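Local coordinates for protein trehalose-6-phosphate phosphatase (Candida albicans, PDB 5DXI) that belongs to the HAD superfamily of phosphatases and binds magnesium, beryllium trifluoride and a glycan in one cleft, at residues F27-D30 and G31-P35. Residues are numbered along the deposited sequence; the frame is centred on the assembly and turned at random.
Sequences FDYD and GTLTP. With MG (magnesium ion), chain E; BEF (beryllium trifluoride ion), chain F; GLC (alpha-D-glucopyranose), chain C; GLC (alpha-D-glucopyranose), chain B.
Thr-32 OG1 donates a hydrogen bond of 2.6 Å to Asp-28 OD2, on the anti lone pair of that oxygen. The same OD2 binds the magnesium ion, so the hydroxyl is a second-shell group that fixes the carboxylate. With CG of Asp-28 anti to its own backbone N (chi1 -176°), the carboxylate reaches both the metal and the beryllium. Asp-28 OD1 is covalently joined to the beryllium of beryllium trifluoride at 1.5 Å. Asp-30 gives the metal its backbone O, and Asp-233 and two waters also bind it. Asp-28, Asp-30 and Thr-32 fit the DxDx(T/V) motif of HAD phosphatases, and Asp-28 takes the place of its first aspartate.

Backbone bonds close the turn. Tyr-29 O accepts from Leu-33 N at 2.8 Å and also from Thr-32 N. Tyr-29 N and Asp-30 N both point their hydrogens to F3 of the beryllium trifluoride. Gly-31 has a positive phi (73°), which favours glycine.

Apolar contacts line the turn. CG2 of Thr-34 sits over one face of the Tyr-29 ring, offset toward CE2 and CZ, in a CH-pi contact 3.8 Å from the centroid. Leu-33 CD1 meets CB of Phe-27 at 3.7 Å, the two side chains crossing near a right angle. Asp-28 O is buried beside Leu-33 and has no polar partner in the model.

The side chain of Asp-30 faces the sugars. Its OD2 makes a salt bridge with Arg-70, and a water links OD1 to Pro-35 O and a glucose O6.

The turn follows strand 23-27, in the middle of the large sheet. Phe-27 and Leu-33 touch Ile-66 of strand 62-67 and Leu-294 of helix 287-298, while Thr-32 touches Leu-231 of strand 227-232.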
ATOM      1  N   PHE A  27      -1.906  -4.650  -3.905  1.00 26.93           N
ATOM      2  CA  PHE A  27      -2.955  -4.304  -2.953  1.00 27.31           C
ATOM      3  C   PHE A  27      -2.429  -3.804  -1.635  1.00 26.94           C
ATOM      4  O   PHE A  27      -1.723  -4.519  -0.921  1.00 27.17           O
ATOM      5  CB  PHE A  27      -3.866  -5.499  -2.636  1.00 26.22           C
ATOM      6  CG  PHE A  27      -4.600  -6.048  -3.816  1.00 32.66           C
ATOM      7  CD1 PHE A  27      -4.934  -5.227  -4.898  1.00 28.95           C
ATOM      8  CD2 PHE A  27      -5.010  -7.379  -3.827  1.00 29.09           C
ATOM      9  CE1 PHE A  27      -5.635  -5.738  -5.979  1.00 29.52           C
ATOM     10  CE2 PHE A  27      -5.709  -7.894  -4.908  1.00 33.30           C
ATOM     11  CZ  PHE A  27      -6.023  -7.073  -5.989  1.00 29.80           C
ATOM     12  N   ASP A  28      -2.827  -2.591  -1.296  1.00 24.74           N
ATOM     13  CA  ASP A  28      -2.835  -2.182   0.087  1.00 22.66           C
ATOM     14  C   ASP A  28      -3.778  -3.098   0.887  1.00 26.17           C
ATOM     15  O   ASP A  28      -4.732  -3.620   0.312  1.00 23.51           O
ATOM     16  CB  ASP A  28      -3.313  -0.757   0.202  1.00 21.43           C
ATOM     17  CG  ASP A  28      -3.250  -0.283   1.581  1.00 25.85           C
ATOM     18  OD1 ASP A  28      -2.175  -0.524   2.129  1.00 27.47           O
ATOM     19  OD2 ASP A  28      -4.233   0.253   2.128  1.00 25.68           O
ATOM     20  N   TYR A  29      -3.549  -3.260   2.196  1.00 26.87           N
ATOM     21  CA  TYR A  29      -4.461  -4.064   3.022  1.00 27.38           C
ATOM     22  C   TYR A  29      -5.439  -3.192   3.812  1.00 25.92           C
ATOM     23  O   TYR A  29      -6.620  -3.111   3.469  1.00 26.84           O
ATOM     24  CB  TYR A  29      -3.699  -4.979   3.997  1.00 25.77           C
ATOM     25  CG  TYR A  29      -4.654  -5.849   4.807  1.00 26.76           C
ATOM     26  CD1 TYR A  29      -5.384  -6.858   4.189  1.00 29.62           C
ATOM     27  CD2 TYR A  29      -4.848  -5.638   6.166  1.00 24.30           C
ATOM     28  CE1 TYR A  29      -6.271  -7.646   4.896  1.00 27.93           C
ATOM     29  CE2 TYR A  29      -5.748  -6.433   6.899  1.00 28.13           C
ATOM     30  CZ  TYR A  29      -6.448  -7.441   6.245  1.00 30.32           C
ATOM     31  OH  TYR A  29      -7.339  -8.252   6.927  1.00 31.49           O
ATOM     32  N   ASP A  30      -4.955  -2.518   4.847  1.00 25.09           N
ATOM     33  CA  ASP A  30      -5.844  -1.756   5.727  1.00 26.06           C
ATOM     34  C   ASP A  30      -6.560  -0.600   5.038  1.00 29.42           C
ATOM     35  O   ASP A  30      -5.954   0.201   4.349  1.00 26.17           O
ATOM     36  CB  ASP A  30      -5.077  -1.215   6.930  1.00 26.08           C
ATOM     37  CG  ASP A  30      -4.634  -2.319   7.871  1.00 29.85           C
ATOM     38  OD1 ASP A  30      -5.489  -2.799   8.645  1.00 26.96           O
ATOM     39  OD2 ASP A  30      -3.442  -2.699   7.839  1.00 30.30           O
ATOM     40  N   GLY A  31      -7.874  -0.538   5.232  1.00 28.06           N
ATOM     41  CA  GLY A  31      -8.698   0.502   4.652  1.00 25.94           C
ATOM     42  C   GLY A  31      -8.898   0.311   3.159  1.00 26.91           C
ATOM     43  O   GLY A  31      -9.501   1.152   2.485  1.00 26.28           O
ATOM     44  N   THR A  32      -8.426  -0.820   2.650  1.00 25.00           N
ATOM     45  CA  THR A  32      -8.445  -1.070   1.222  1.00 27.57           C
ATOM     46  C   THR A  32      -9.103  -2.411   0.932  1.00 27.97           C
ATOM     47  O   THR A  32     -10.109  -2.461   0.230  1.00 27.96           O
ATOM     48  CB  THR A  32      -7.009  -1.017   0.642  1.00 26.12           C
ATOM     49  OG1 THR A  32      -6.482   0.306   0.832  1.00 23.27           O
ATOM     50  CG2 THR A  32      -6.999  -1.373  -0.843  1.00 27.36           C
ATOM     51  N   LEU A  33      -8.546  -3.491   1.482  1.00 28.46           N
ATOM     52  CA  LEU A  33      -9.145  -4.823   1.350  1.00 29.33           C
ATOM     53  C   LEU A  33     -10.047  -5.149   2.546  1.00 31.55           C
ATOM     54  O   LEU A  33     -10.796  -6.129   2.523  1.00 30.88           O
ATOM     55  CB  LEU A  33      -8.060  -5.892   1.208  1.00 29.33           C
ATOM     56  CG  LEU A  33      -7.131  -5.740   0.005  1.00 30.67           C
ATOM     57  CD1 LEU A  33      -6.057  -6.835  -0.021  1.00 27.16           C
ATOM     58  CD2 LEU A  33      -7.955  -5.773  -1.261  1.00 31.06           C
ATOM     59  N   THR A  34      -9.971  -4.313   3.579  1.00 28.01           N
ATOM     60  CA  THR A  34     -10.750  -4.495   4.805  1.00 30.78           C
ATOM     61  C   THR A  34     -10.955  -3.133   5.421  1.00 29.98           C
ATOM     62  O   THR A  34     -10.104  -2.262   5.291  1.00 30.73           O
ATOM     63  CB  THR A  34     -10.049  -5.433   5.843  1.00 28.60           C
ATOM     64  OG1 THR A  34     -10.921  -5.645   6.965  1.00 32.02           O
ATOM     65  CG2 THR A  34      -8.768  -4.795   6.366  1.00 27.34           C
ATOM     66  N   PRO A  35     -12.088  -2.933   6.099  1.00 32.78           N
ATOM     67  CA  PRO A  35     -12.357  -1.582   6.594  1.00 25.88           C
ATOM     68  C   PRO A  35     -11.430  -1.142   7.719  1.00 25.66           C
ATOM     69  O   PRO A  35     -10.802  -1.958   8.393  1.00 31.66           O
ATOM     70  CB  PRO A  35     -13.820  -1.667   7.093  1.00 32.97           C
ATOM     71  CG  PRO A  35     -14.132  -3.120   7.167  1.00 34.28           C
ATOM     72  CD  PRO A  35     -13.284  -3.790   6.145  1.00 35.64           C
TER
HETATM   73 MG    MG E 401      -4.239   1.273   3.967  1.00 25.67          MG
HETATM   74 BE   BEF F 402      -2.115  -0.721   3.645  1.00 26.46          BE
HETATM   75  F1  BEF F 402      -0.733   0.022   4.462  1.00 28.77           F
HETATM   76  F2  BEF F 402      -3.171  -0.076   4.905  1.00 26.93           F
HETATM   77  F3  BEF F 402      -2.030  -2.238   4.547  1.00 26.83           F
HETATM   78  C1  GLC C   2      -2.890  -0.218  10.568  1.00 29.01           C
HETATM   79  C2  GLC C   2      -1.724  -0.646  11.448  1.00 31.87           C
HETATM   80  C3  GLC C   2      -0.488   0.191  11.102  1.00 29.58           C
HETATM   81  C4  GLC C   2      -0.188   0.051   9.621  1.00 30.35           C
HETATM   82  C5  GLC C   2      -1.415   0.482   8.824  1.00 29.08           C
HETATM   83  C6  GLC C   2      -1.180   0.235   7.346  1.00 30.66           C
HETATM   84  O1  GLC C   2      -3.269   1.124  10.873  1.00 31.34           O
HETATM   85  O2  GLC C   2      -2.088  -0.466  12.813  1.00 29.35           O
HETATM   86  O3  GLC C   2       0.633  -0.270  11.842  1.00 29.18           O
HETATM   87  O4  GLC C   2       0.938   0.876   9.252  1.00 29.84           O
HETATM   88  O5  GLC C   2      -2.547  -0.293   9.183  1.00 30.92           O
HETATM   89  O6  GLC C   2      -1.082  -1.176   7.119  1.00 28.91           O
HETATM   90  C1  GLC B   1      -4.492   1.492  10.218  1.00 33.21           C
HETATM   91  C2  GLC B   1      -4.977   2.833  10.724  1.00 31.20           C
HETATM   92  C3  GLC B   1      -5.400   2.723  12.183  1.00 29.62           C
HETATM   93  C4  GLC B   1      -6.492   1.667  12.332  1.00 35.20           C
HETATM   94  C5  GLC B   1      -5.960   0.340  11.794  1.00 34.42           C
HETATM   95  C6  GLC B   1      -7.010  -0.763  11.806  1.00 31.82           C
HETATM   96  O2  GLC B   1      -3.957   3.822  10.615  1.00 31.76           O
HETATM   97  O3  GLC B   1      -5.859   4.004  12.624  1.00 32.41           O
HETATM   98  O4  GLC B   1      -6.832   1.494  13.709  1.00 35.14           O
HETATM   99  O5  GLC B   1      -5.521   0.512  10.434  1.00 31.19           O
HETATM  100  O6  GLC B   1      -8.016  -0.450  10.823  1.00 33.17           O
HETATM  101  O   HOH W   1      -7.920  -1.708   8.441  1.00 28.85           O
HETATM  102  O   HOH W   2      -2.550   2.476   3.658  1.00 28.21           O
HETATM  103  O   HOH W   3      -4.828   2.305   5.609  1.00 27.37           O